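Nitrogenase molybdenum-iron protein alpha chain (Clostridium pasteurianum, PDB 4WES) forms, with the beta chain, the molybdenum-iron component of nitrogenase, which reduces dinitrogen to ammonium at a molybdenum-iron-sulfur cluster using electrons delivered with ATP hydrolysis. Local coordinates at residues Asp221-Asp226 and Thr241-Tyr246; Ile269-Glu274 and Glu376-Ile381; Met352-Ser357 and Val497-Glu502. One frame throughout, in Å; residues are numbered along the deposited sequence. Where two conformers were deposited one is given.

Contact 1 (Asp221-Asp226 and Thr241-Tyr246); sequences DAWEMD and TGDATY
Trp223 and Asp243 are brought together by two different first torsions: Trp223 holds CG anti to its own carbonyl carbon, beside the backbone N, and its indole lies out beside helix 221-232, while the carboxylate of Asp243 extends opposite its backbone N (chi1 -165°) and reaches across from the facing loop. The setting is a parallel four-stranded sheet with helical connections, in which strand 209-215 leads into helix 221-232 and then into its neighbour, strand 235-239. The contact therefore joins the first turn of the helix in a beta-alpha-beta crossover to the loop that follows the second strand. In that loop a type II beta turn runs from Thr241 to Ala244, closed by the bond from Ala244 N to Thr241 O at 3.0 Å. Asp243 sits at the third position of the turn with positive phi, and Gly242 before it faces the side of the helix that carries Ala222. The junction illustrates how one directional polar bond can join a helix to a turn. The carboxylate stands almost upright to the indole, their planes 82° apart. It has a second commitment, since OD1 forms a salt bridge with Lys67 and accepts a hydrogen bond from Lys92 N; these partners, with the indole, probably favour the charged form of the acid and fix its rotation. Beyond the indole, Glu452 of the neighbouring beta chain packs on Trp223, which places the contact beside the subunit interface. Asp243 OD2 lies in the plane of the indole, 2.8 Å from Trp223 NE1, and receives its N-H at 156° from well above the carboxylate plane.

Contact 2 (Ile269-Glu274 and Glu376-Ile381); sequences IAEMME and EGREVI
The guanidinium of Arg378 is bordered by two unlike neighbours: Ile381 CD1 lies over the centre of one face, 3.8 Å above the plane, and the carboxylate of Glu271 comes up to the edge. Glu271 OE2 takes the hydrogen bond of Arg378 NH1 at 2.7 Å and 164°, nearly in the guanidinium plane and on the anti side of the acid. A second, weak bond reaches the same oxygen from Arg378 NH2 at 3.2 Å, so this is a single-oxygen salt bridge and not a paired, two-oxygen one; the two planes stand 76° apart. The backbones stand well apart, Glu271 CA 12.0 Å from Arg378 CA, and the two long side chains bridge the distance. Helix 263-277, the crossover helix of a beta-alpha-beta unit between the neighbouring parallel strands 257-260 and 281-283, is thereby linked to the 3-10 segment that starts at Arg378, soon after helix 372-376. Glu271 approaches with its chain extended beyond CG, whereas Arg378 comes from the opposite direction and is bent at chi3 (62°). His263 and Asn267, on the same helix as Glu271, also hydrogen-bond Arg378 NH2, and Trp281 packs against the arginine.

Contact 3 (Met352-Ser357 and Val497-Glu502); sequences MNMLKS and VNFGHE
Met354 meets Phe499 obliquely, its methyl group laid over one face of the ring, while Leu355 crosses the same ring at about a right angle and reaches only its edge. Both Met354 and Phe499 hold CG anti to the backbone N, which sends the two side chains out from their helices into the contact. The methyl carbon Met354 CE stands 3.8 Å from the ring centroid and 21° off the normal, a CH-pi contact displaced toward the rim, where its nearest ring atom is Phe499 CD1 at 3.5 Å. The sulfur follows more obliquely: Met354 SD is 4.5 Å from the centroid and 42° off the normal, which makes this a Met-aromatic contact as well. A bend at chi3 (53°) turns the methyl back over the ring beside the sulfur. Here the short helix 352-357, which falls between strands 338-343 and 361-367 of the mixed sheet in sequence, packs against helix 492-507 near the C-terminal end of the chain, with Met354 and Gly500 closest in CA position. Leu355 CD2 comes up to the ring edge, 4.1 Å from Phe499 CE1, and Leu355 also touches Ser362 of strand 361-367. Tyr490 meets the Phe499 ring edge-to-face. All three contacting side chains are buried, and the phenyl group lies about 11 Å from the side chain of His482, a ligand of the molybdenum-iron cluster.

Following the chain from the N terminus, contact 1 comes first and closes the shortest loop, returning from helix 221-232 to the turn after strand 235-239. Contact 2 opens later, on helix 263-277, and reaches over about a hundred residues to the turn after helix 372-376. Before it closes, contact 3 opens at helix 352-357 and runs on to helix 492-507, so these two cross, whereas contact 1 lies in series before both. Contact 1 stays within one parallel sheet region; contact 2 ties that region to the one built round the mixed sheet; and contact 3 joins the latter to the C-terminal helix. None touches another.

Contact 1 (Asp221-Asp226 and Thr241-Tyr246)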
ATOM      1  N   ASP A 221       0.094   4.244  30.548  1.00  8.29           N
ATOM      2  CA  ASP A 221      -0.123   3.689  31.890  1.00  8.82           C
ATOM      3  C   ASP A 221      -0.478   4.764  32.943  1.00  8.94           C
ATOM      4  O   ASP A 221      -1.321   4.509  33.802  1.00  9.79           O
ATOM      5  CB  ASP A 221       1.135   2.970  32.383  1.00  8.57           C
ATOM      6  CG  ASP A 221       1.347   1.583  31.848  1.00  8.73           C
ATOM      7  OD1 ASP A 221       0.472   1.031  31.133  1.00  8.82           O
ATOM      8  OD2 ASP A 221       2.466   1.058  32.137  1.00  8.59           O
ATOM      9  N   ALA A 222       0.242   5.881  32.936  1.00  8.59           N
ATOM     10  CA  ALA A 222       0.053   6.876  33.989  1.00  8.76           C
ATOM     11  C   ALA A 222      -1.316   7.527  33.878  1.00  9.62           C
ATOM     12  O   ALA A 222      -1.993   7.787  34.885  1.00 10.46           O
ATOM     13  CB  ALA A 222       1.120   7.935  33.945  1.00  9.63           C
ATOM     14  N   TRP A 223      -1.762   7.802  32.644  1.00  9.01           N
ATOM     15  CA  TRP A 223      -3.085   8.375  32.469  1.00  8.89           C
ATOM     16  C   TRP A 223      -4.169   7.446  32.997  1.00  9.75           C
ATOM     17  O   TRP A 223      -5.188   7.902  33.536  1.00 10.35           O
ATOM     18  CB  TRP A 223      -3.330   8.742  31.012  1.00  9.26           C
ATOM     19  CG  TRP A 223      -2.444   9.836  30.523  1.00  9.89           C
ATOM     20  CD1 TRP A 223      -1.999  10.925  31.247  1.00 11.12           C
ATOM     21  CD2 TRP A 223      -1.900   9.988  29.212  1.00  9.28           C
ATOM     22  NE1 TRP A 223      -1.243  11.748  30.454  1.00 10.91           N
ATOM     23  CE2 TRP A 223      -1.162  11.202  29.204  1.00  9.22           C
ATOM     24  CE3 TRP A 223      -1.983   9.245  28.026  1.00 10.37           C
ATOM     25  CZ2 TRP A 223      -0.484  11.639  28.105  1.00 10.83           C
ATOM     26  CZ3 TRP A 223      -1.288   9.691  26.913  1.00 11.19           C
ATOM     27  CH2 TRP A 223      -0.566  10.895  26.964  1.00 11.19           C
ATOM     28  N   GLU A 224      -3.966   6.140  32.862  1.00  9.79           N
ATOM     29  CA  GLU A 224      -4.949   5.185  33.367  1.00  9.86           C
ATOM     30  C   GLU A 224      -4.955   5.143  34.899  1.00  9.94           C
ATOM     31  O   GLU A 224      -6.040   5.083  35.493  1.00 12.29           O
ATOM     32  CB  GLU A 224      -4.702   3.806  32.726  1.00 10.23           C
ATOM     33  CG  GLU A 224      -5.555   2.694  33.313  1.00 10.89           C
ATOM     34  CD  GLU A 224      -7.065   2.837  33.234  1.00 10.91           C
ATOM     35  OE1 GLU A 224      -7.734   2.040  33.919  1.00 11.70           O
ATOM     36  OE2 GLU A 224      -7.555   3.722  32.478  1.00 12.14           O
ATOM     37  N   MET A 225      -3.792   5.141  35.539  1.00 10.18           N
ATOM     38  CA  MET A 225      -3.681   5.265  36.996  0.51 11.01           C
ATOM     39  C   MET A 225      -4.415   6.508  37.461  1.00 11.18           C
ATOM     40  O   MET A 225      -5.185   6.510  38.436  1.00 12.44           O
ATOM     41  CB  MET A 225      -2.201   5.401  37.419  0.51 10.72           C
ATOM     42  CG  MET A 225      -1.351   4.161  37.168  0.51 11.97           C
ATOM     43  SD  MET A 225       0.383   4.402  37.642  0.51 17.82           S
ATOM     44  CE  MET A 225       1.142   3.109  36.679  0.51 16.87           C
ATOM     45  N   ASP A 226      -4.072   7.622  36.797  1.00 10.53           N
ATOM     46  CA  ASP A 226      -4.610   8.919  37.220  1.00 10.88           C
ATOM     47  C   ASP A 226      -6.107   8.935  37.113  1.00 10.52           C
ATOM     48  O   ASP A 226      -6.803   9.538  37.944  1.00 11.58           O
ATOM     49  CB  ASP A 226      -4.017  10.072  36.392  1.00 11.08           C
ATOM     50  CG  ASP A 226      -2.542  10.271  36.643  1.00 14.26           C
ATOM     51  OD1 ASP A 226      -1.967   9.596  37.527  1.00 14.47           O
ATOM     52  OD2 ASP A 226      -1.976  11.135  35.941  1.00 19.52           O
ATOM     53  N   THR A 241       8.318  10.309  35.911  1.00  8.19           N
ATOM     54  CA  THR A 241       8.266  11.523  35.111  1.00  8.18           C
ATOM     55  C   THR A 241       7.290  11.431  33.915  1.00  7.95           C
ATOM     56  O   THR A 241       7.313  12.281  33.044  1.00  8.35           O
ATOM     57  CB  THR A 241       9.663  11.907  34.592  1.00  9.53           C
ATOM     58  OG1 THR A 241      10.194  10.771  33.902  1.00  8.80           O
ATOM     59  CG2 THR A 241      10.589  12.316  35.711  1.00  9.48           C
ATOM     60  N   GLY A 242       6.423  10.395  33.901  1.00  8.01           N
ATOM     61  CA  GLY A 242       5.542  10.208  32.763  1.00  8.53           C
ATOM     62  C   GLY A 242       4.562  11.363  32.557  1.00  8.31           C
ATOM     63  O   GLY A 242       3.855  11.772  33.485  1.00  9.11           O
ATOM     64  N   ASP A 243       4.577  11.892  31.328  1.00  8.16           N
ATOM     65  CA  ASP A 243       3.795  13.050  30.943  1.00  8.06           C
ATOM     66  C   ASP A 243       4.052  14.276  31.816  1.00  8.32           C
ATOM     67  O   ASP A 243       3.199  15.170  31.853  1.00  9.19           O
ATOM     68  CB  ASP A 243       2.285  12.723  30.889  1.00  9.03           C
ATOM     69  CG  ASP A 243       1.481  13.783  30.152  1.00  8.86           C
ATOM     70  OD1 ASP A 243       1.960  14.334  29.141  1.00  9.15           O
ATOM     71  OD2 ASP A 243       0.344  14.103  30.615  1.00 10.51           O
ATOM     72  N   ALA A 244       5.207  14.369  32.466  1.00  8.73           N
ATOM     73  CA  ALA A 244       5.458  15.461  33.388  1.00  8.96           C
ATOM     74  C   ALA A 244       5.810  16.747  32.681  1.00  9.11           C
ATOM     75  O   ALA A 244       6.512  16.767  31.675  1.00  9.75           O
ATOM     76  CB  ALA A 244       6.612  15.107  34.319  1.00  9.45           C
ATOM     77  N   THR A 245       5.355  17.853  33.282  1.00  9.08           N
ATOM     78  CA  THR A 245       5.958  19.143  33.024  1.00  8.83           C
ATOM     79  C   THR A 245       7.106  19.373  33.990  1.00  8.99           C
ATOM     80  O   THR A 245       7.127  18.846  35.126  1.00  9.84           O
ATOM     81  CB  THR A 245       4.956  20.299  33.192  1.00 10.21           C
ATOM     82  OG1 THR A 245       4.533  20.332  34.551  1.00 10.81           O
ATOM     83  CG2 THR A 245       3.801  20.143  32.238  1.00 10.87           C
ATOM     84  N   TYR A 246       8.033  20.232  33.573  1.00  9.17           N
ATOM     85  CA  TYR A 246       9.118  20.635  34.450  1.00  9.93           C
ATOM     86  C   TYR A 246       8.591  21.238  35.748  1.00 10.03           C
ATOM     87  O   TYR A 246       9.068  20.941  36.855  1.00 10.11           O
ATOM     88  CB  TYR A 246      10.016  21.615  33.685  1.00  9.99           C
ATOM     89  CG  TYR A 246      11.229  22.064  34.434  1.00  9.65           C
ATOM     90  CD1 TYR A 246      12.344  21.252  34.543  1.00 10.22           C
ATOM     91  CD2 TYR A 246      11.282  23.336  35.030  1.00 10.92           C
ATOM     92  CE1 TYR A 246      13.472  21.647  35.205  1.00 10.95           C
ATOM     93  CE2 TYR A 246      12.430  23.741  35.684  1.00 10.49           C
ATOM     94  CZ  TYR A 246      13.517  22.914  35.787  1.00 10.68           C
ATOM     95  OH  TYR A 246      14.626  23.327  36.463  1.00 11.58           O
TER

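Contact 2 (Ile269-Glu274 and Glu376-Ile381)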
ATOM      1  N   ILE A 269      15.157   9.298  45.214  1.00 10.09           N
ATOM      2  CA  ILE A 269      14.263  10.447  45.460  1.00  9.63           C
ATOM      3  C   ILE A 269      13.233  10.163  46.546  1.00  9.87           C
ATOM      4  O   ILE A 269      12.960  11.036  47.383  1.00 10.50           O
ATOM      5  CB  ILE A 269      13.640  10.936  44.147  1.00  9.48           C
ATOM      6  CG1 ILE A 269      14.634  11.826  43.404  1.00 10.29           C
ATOM      7  CG2 ILE A 269      12.344  11.691  44.372  1.00 10.10           C
ATOM      8  CD1 ILE A 269      14.297  12.066  41.958  1.00 11.65           C
ATOM      9  N   ALA A 270      12.666   8.954  46.580  1.00  9.73           N
ATOM     10  CA  ALA A 270      11.716   8.638  47.638  1.00 10.96           C
ATOM     11  C   ALA A 270      12.353   8.807  49.005  1.00 10.55           C
ATOM     12  O   ALA A 270      11.787   9.432  49.916  1.00 11.25           O
ATOM     13  CB  ALA A 270      11.157   7.242  47.478  1.00 10.99           C
ATOM     14  N   GLU A 271      13.546   8.250  49.170  1.00 10.52           N
ATOM     15  CA  GLU A 271      14.285   8.381  50.423  1.00 11.10           C
ATOM     16  C   GLU A 271      14.595   9.838  50.743  1.00 11.52           C
ATOM     17  O   GLU A 271      14.414  10.295  51.889  1.00 11.94           O
ATOM     18  CB  GLU A 271      15.584   7.601  50.338  1.00 12.04           C
ATOM     19  CG  GLU A 271      15.504   6.087  50.296  1.00 13.70           C
ATOM     20  CD  GLU A 271      16.863   5.404  50.071  1.00 15.39           C
ATOM     21  OE1 GLU A 271      17.893   6.110  49.895  1.00 16.74           O
ATOM     22  OE2 GLU A 271      16.909   4.159  50.070  1.00 17.45           O
ATOM     23  N   MET A 272      15.128  10.552  49.766  1.00 10.89           N
ATOM     24  CA  MET A 272      15.561  11.928  50.014  1.00 11.72           C
ATOM     25  C   MET A 272      14.398  12.857  50.305  1.00 11.66           C
ATOM     26  O   MET A 272      14.534  13.779  51.106  1.00 11.87           O
ATOM     27  CB  MET A 272      16.436  12.460  48.878  1.00 11.06           C
ATOM     28  CG  MET A 272      17.772  11.751  48.820  1.00 13.20           C
ATOM     29  SD  MET A 272      18.952  12.403  47.626  1.00 13.99           S
ATOM     30  CE  MET A 272      18.286  11.747  46.102  1.00 13.69           C
ATOM     31  N   MET A 273      13.251  12.645  49.660  1.00 11.13           N
ATOM     32  CA  MET A 273      12.077  13.458  49.956  1.00 11.78           C
ATOM     33  C   MET A 273      11.576  13.202  51.374  1.00 12.54           C
ATOM     34  O   MET A 273      11.090  14.115  52.046  1.00 12.71           O
ATOM     35  CB  MET A 273      10.980  13.251  48.926  1.00 10.87           C
ATOM     36  CG  MET A 273      11.314  13.833  47.579  1.00 11.53           C
ATOM     37  SD  MET A 273       9.972  13.726  46.380  1.00 11.67           S
ATOM     38  CE  MET A 273       8.895  15.020  46.979  1.00 13.49           C
ATOM     39  N   GLU A 274      11.638  11.949  51.827  1.00 11.70           N
ATOM     40  CA  GLU A 274      11.282  11.657  53.198  1.00 12.21           C
ATOM     41  C   GLU A 274      12.237  12.370  54.166  1.00 12.76           C
ATOM     42  O   GLU A 274      11.799  12.987  55.137  1.00 13.75           O
ATOM     43  CB  GLU A 274      11.257  10.154  53.486  1.00 13.71           C
ATOM     44  CG  GLU A 274      10.761   9.831  54.889  1.00 15.88           C
ATOM     45  CD  GLU A 274      10.503   8.379  55.170  1.00 20.60           C
ATOM     46  OE1 GLU A 274      10.604   7.547  54.255  1.00 19.08           O
ATOM     47  OE2 GLU A 274      10.251   8.078  56.340  1.00 31.23           O
ATOM     48  N   GLU A 376      15.626  -9.300  46.986  1.00 11.38           N
ATOM     49  CA  GLU A 376      15.563  -9.849  48.340  1.00 11.80           C
ATOM     50  C   GLU A 376      14.793  -8.991  49.323  1.00 12.08           C
ATOM     51  O   GLU A 376      14.513  -9.431  50.448  1.00 13.21           O
ATOM     52  CB  GLU A 376      16.974 -10.054  48.873  1.00 12.22           C
ATOM     53  CG  GLU A 376      17.861 -10.987  48.048  1.00 13.18           C
ATOM     54  CD  GLU A 376      19.281 -11.069  48.532  1.00 14.07           C
ATOM     55  OE1 GLU A 376      19.467 -11.174  49.780  1.00 15.24           O
ATOM     56  OE2 GLU A 376      20.218 -11.022  47.696  1.00 13.51           O
ATOM     57  N   GLY A 377      14.499  -7.758  48.934  1.00 12.22           N
ATOM     58  CA  GLY A 377      13.884  -6.773  49.783  1.00 12.37           C
ATOM     59  C   GLY A 377      14.825  -5.763  50.386  1.00 12.92           C
ATOM     60  O   GLY A 377      16.032  -6.012  50.520  1.00 12.73           O
ATOM     61  N   ARG A 378      14.303  -4.598  50.721  1.00 12.45           N
ATOM     62  CA  ARG A 378      15.118  -3.523  51.260  1.00 12.32           C
ATOM     63  C   ARG A 378      15.782  -3.819  52.597  1.00 14.23           C
ATOM     64  O   ARG A 378      16.759  -3.154  52.989  1.00 15.39           O
ATOM     65  CB  ARG A 378      14.302  -2.229  51.370  1.00 14.06           C
ATOM     66  CG  ARG A 378      14.030  -1.575  50.034  1.00 11.99           C
ATOM     67  CD  ARG A 378      13.169  -0.330  50.175  1.00 12.67           C
ATOM     68  NE  ARG A 378      13.817   0.701  50.975  1.00 13.55           N
ATOM     69  CZ  ARG A 378      14.655   1.629  50.515  1.00 14.23           C
ATOM     70  NH1 ARG A 378      15.186   2.499  51.366  1.00 17.25           N
ATOM     71  NH2 ARG A 378      14.927   1.747  49.230  1.00 13.67           N
ATOM     72  N   GLU A 379      15.290  -4.830  53.298  1.00 14.14           N
ATOM     73  CA  GLU A 379      15.900  -5.214  54.560  1.00 15.40           C
ATOM     74  C   GLU A 379      17.348  -5.644  54.379  1.00 15.69           C
ATOM     75  O   GLU A 379      18.078  -5.620  55.363  1.00 17.59           O
ATOM     76  CB  GLU A 379      15.122  -6.337  55.259  1.00 20.99           C
ATOM     77  CG  GLU A 379      14.884  -7.585  54.438  1.00 29.73           C
ATOM     78  CD  GLU A 379      13.528  -7.589  53.726  1.00 41.56           C
ATOM     79  OE1 GLU A 379      13.101  -6.562  53.068  1.00 26.84           O
ATOM     80  OE2 GLU A 379      12.892  -8.661  53.817  1.00 52.08           O
ATOM     81  N   VAL A 380      17.766  -6.022  53.166  1.00 14.35           N
ATOM     82  CA  VAL A 380      19.159  -6.446  52.981  1.00 15.97           C
ATOM     83  C   VAL A 380      20.118  -5.279  52.706  1.00 15.01           C
ATOM     84  O   VAL A 380      21.331  -5.490  52.635  1.00 15.76           O
ATOM     85  CB  VAL A 380      19.333  -7.528  51.899  1.00 14.89           C
ATOM     86  CG1 VAL A 380      18.379  -8.687  52.129  1.00 16.82           C
ATOM     87  CG2 VAL A 380      19.213  -6.949  50.490  1.00 15.05           C
ATOM     88  N   ILE A 381      19.612  -4.063  52.580  1.00 15.52           N
ATOM     89  CA  ILE A 381      20.454  -2.920  52.193  1.00 16.04           C
ATOM     90  C   ILE A 381      21.718  -2.765  53.061  1.00 16.47           C
ATOM     91  O   ILE A 381      22.815  -2.547  52.531  1.00 18.21           O
ATOM     92  CB  ILE A 381      19.634  -1.612  52.094  1.00 15.38           C
ATOM     93  CG1 ILE A 381      18.760  -1.647  50.824  1.00 14.98           C
ATOM     94  CG2 ILE A 381      20.550  -0.405  52.104  1.00 16.72           C
ATOM     95  CD1 ILE A 381      17.787  -0.495  50.706  1.00 16.18           C
TER

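Contact 3 (Met352-Ser357 and Val497-Glu502)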
ATOM      1  N   MET A 352       3.725 -10.003  38.033  1.00  9.27           N
ATOM      2  CA  MET A 352       3.471 -11.362  38.523  1.00  9.87           C
ATOM      3  C   MET A 352       2.047 -11.568  39.003  1.00  9.46           C
ATOM      4  O   MET A 352       1.465 -12.642  38.762  1.00 10.19           O
ATOM      5  CB  MET A 352       4.442 -11.696  39.651  1.00  9.87           C
ATOM      6  CG  MET A 352       5.819 -12.050  39.121  1.00  9.79           C
ATOM      7  SD  MET A 352       6.982 -12.406  40.442  1.00 11.41           S
ATOM      8  CE  MET A 352       8.341 -13.060  39.478  1.00 11.10           C
ATOM      9  N   ASN A 353       1.467 -10.606  39.732  1.00 10.07           N
ATOM     10  CA  ASN A 353       0.151 -10.866  40.294  1.00  9.57           C
ATOM     11  C   ASN A 353      -0.934 -10.992  39.224  1.00  9.61           C
ATOM     12  O   ASN A 353      -1.884 -11.749  39.396  1.00 10.33           O
ATOM     13  CB  ASN A 353      -0.234  -9.833  41.363  1.00 10.35           C
ATOM     14  CG  ASN A 353      -0.708  -8.492  40.793  1.00 10.79           C
ATOM     15  OD1 ASN A 353      -1.881  -8.315  40.484  1.00 10.50           O
ATOM     16  ND2 ASN A 353       0.191  -7.547  40.650  1.00 12.92           N
ATOM     17  N   MET A 354      -0.743 -10.288  38.101  1.00  9.49           N
ATOM     18  CA  MET A 354      -1.684 -10.366  37.000  1.00  9.63           C
ATOM     19  C   MET A 354      -1.616 -11.761  36.381  1.00  9.27           C
ATOM     20  O   MET A 354      -2.645 -12.427  36.174  1.00 10.13           O
ATOM     21  CB  MET A 354      -1.378  -9.268  35.988  1.00 10.23           C
ATOM     22  CG  MET A 354      -2.351  -9.277  34.829  1.00 11.06           C
ATOM     23  SD  MET A 354      -2.600  -7.696  34.053  1.00 11.45           S
ATOM     24  CE  MET A 354      -0.920  -7.182  33.666  1.00 13.22           C
ATOM     25  N   LEU A 355      -0.410 -12.242  36.096  1.00  9.15           N
ATOM     26  CA  LEU A 355      -0.270 -13.603  35.564  1.00  9.28           C
ATOM     27  C   LEU A 355      -0.869 -14.638  36.509  1.00 10.43           C
ATOM     28  O   LEU A 355      -1.567 -15.564  36.068  1.00 10.60           O
ATOM     29  CB  LEU A 355       1.189 -13.910  35.282  1.00  9.52           C
ATOM     30  CG  LEU A 355       1.791 -13.093  34.132  1.00 10.70           C
ATOM     31  CD1 LEU A 355       3.264 -13.402  33.982  1.00 12.74           C
ATOM     32  CD2 LEU A 355       1.078 -13.337  32.819  1.00 11.83           C
ATOM     33  N   LYS A 356      -0.622 -14.472  37.808  1.00 10.29           N
ATOM     34  CA  LYS A 356      -1.143 -15.442  38.760  1.00 10.19           C
ATOM     35  C   LYS A 356      -2.675 -15.441  38.757  1.00 10.59           C
ATOM     36  O   LYS A 356      -3.292 -16.508  38.800  1.00 11.29           O
ATOM     37  CB  LYS A 356      -0.633 -15.141  40.163  1.00 11.33           C
ATOM     38  CG  LYS A 356      -1.018 -16.213  41.172  1.00 15.41           C
ATOM     39  CD  LYS A 356      -0.343 -16.014  42.514  1.00 20.49           C
ATOM     40  CE  LYS A 356      -0.797 -17.077  43.513  1.00 29.31           C
ATOM     41  NZ  LYS A 356      -0.324 -16.700  44.870  1.00 45.13           N
ATOM     42  N   SER A 357      -3.293 -14.268  38.677  1.00 10.25           N
ATOM     43  CA  SER A 357      -4.737 -14.197  38.585  1.00 10.97           C
ATOM     44  C   SER A 357      -5.299 -14.864  37.339  1.00 11.89           C
ATOM     45  O   SER A 357      -6.406 -15.426  37.386  1.00 14.50           O
ATOM     46  CB  SER A 357      -5.224 -12.747  38.631  1.00 11.05           C
ATOM     47  OG  SER A 357      -4.976 -12.164  39.890  1.00 13.47           O
ATOM     48  N   VAL A 497      -7.349  -5.505  31.030  1.00  9.30           N
ATOM     49  CA  VAL A 497      -8.110  -5.956  29.869  1.00  9.28           C
ATOM     50  C   VAL A 497      -7.252  -5.888  28.604  1.00  9.05           C
ATOM     51  O   VAL A 497      -7.256  -6.827  27.791  1.00  9.19           O
ATOM     52  CB  VAL A 497      -9.396  -5.142  29.759  1.00 10.26           C
ATOM     53  CG1 VAL A 497     -10.151  -5.477  28.475  1.00 12.01           C
ATOM     54  CG2 VAL A 497     -10.273  -5.347  31.002  1.00 13.88           C
ATOM     55  N   ASN A 498      -6.528  -4.777  28.404  1.00  8.59           N
ATOM     56  CA  ASN A 498      -5.688  -4.658  27.223  1.00  8.80           C
ATOM     57  C   ASN A 498      -4.629  -5.780  27.199  1.00  8.34           C
ATOM     58  O   ASN A 498      -4.402  -6.426  26.160  1.00  9.36           O
ATOM     59  CB  ASN A 498      -5.044  -3.296  27.166  1.00  9.23           C
ATOM     60  CG  ASN A 498      -6.042  -2.174  27.019  1.00 10.27           C
ATOM     61  OD1 ASN A 498      -7.134  -2.362  26.467  1.00 12.49           O
ATOM     62  ND2 ASN A 498      -5.639  -0.978  27.435  1.00 10.38           N
ATOM     63  N   PHE A 499      -3.971  -5.961  28.332  1.00  8.30           N
ATOM     64  CA  PHE A 499      -2.914  -6.956  28.446  1.00  8.07           C
ATOM     65  C   PHE A 499      -3.478  -8.357  28.229  1.00  8.45           C
ATOM     66  O   PHE A 499      -2.896  -9.150  27.475  1.00  8.53           O
ATOM     67  CB  PHE A 499      -2.297  -6.861  29.856  1.00  8.44           C
ATOM     68  CG  PHE A 499      -1.238  -7.890  30.120  1.00  8.57           C
ATOM     69  CD1 PHE A 499      -1.516  -9.091  30.746  1.00  9.50           C
ATOM     70  CD2 PHE A 499       0.079  -7.663  29.780  1.00 10.04           C
ATOM     71  CE1 PHE A 499      -0.532 -10.050  30.968  1.00 10.40           C
ATOM     72  CE2 PHE A 499       1.058  -8.613  30.022  1.00 11.14           C
ATOM     73  CZ  PHE A 499       0.742  -9.787  30.609  1.00 10.75           C
ATOM     74  N   GLY A 500      -4.586  -8.677  28.872  1.00  8.63           N
ATOM     75  CA  GLY A 500      -5.124 -10.018  28.754  1.00  8.44           C
ATOM     76  C   GLY A 500      -5.560 -10.377  27.359  1.00  8.02           C
ATOM     77  O   GLY A 500      -5.271 -11.482  26.880  1.00  8.63           O
ATOM     78  N   HIS A 501      -6.210  -9.467  26.655  1.00  8.06           N
ATOM     79  CA  HIS A 501      -6.616  -9.772  25.291  1.00  8.39           C
ATOM     80  C   HIS A 501      -5.428  -9.947  24.386  1.00  8.72           C
ATOM     81  O   HIS A 501      -5.444 -10.797  23.487  1.00  9.01           O
ATOM     82  CB  HIS A 501      -7.635  -8.773  24.748  1.00  9.58           C
ATOM     83  CG  HIS A 501      -9.017  -9.029  25.236  1.00 10.47           C
ATOM     84  ND1 HIS A 501      -9.709 -10.187  24.939  1.00 11.70           N
ATOM     85  CD2 HIS A 501      -9.800  -8.308  26.072  1.00 11.53           C
ATOM     86  CE1 HIS A 501     -10.885 -10.137  25.541  1.00 12.78           C
ATOM     87  NE2 HIS A 501     -10.953  -9.026  26.260  1.00 12.78           N
ATOM     88  N   GLU A 502      -4.402  -9.113  24.544  1.00  8.00           N
ATOM     89  CA  GLU A 502      -3.213  -9.280  23.749  1.00  8.22           C
ATOM     90  C   GLU A 502      -2.546 -10.628  24.016  1.00  7.67           C
ATOM     91  O   GLU A 502      -1.988 -11.263  23.097  1.00  8.40           O
ATOM     92  CB  GLU A 502      -2.252  -8.110  23.953  1.00  8.95           C
ATOM     93  CG  GLU A 502      -2.737  -6.847  23.263  1.00 10.70           C
ATOM     94  CD  GLU A 502      -2.682  -6.889  21.739  1.00 12.49           C
ATOM     95  OE1 GLU A 502      -1.859  -7.591  21.217  1.00 13.60           O
ATOM     96  OE2 GLU A 502      -3.433  -6.116  21.115  1.00 17.52           O
TER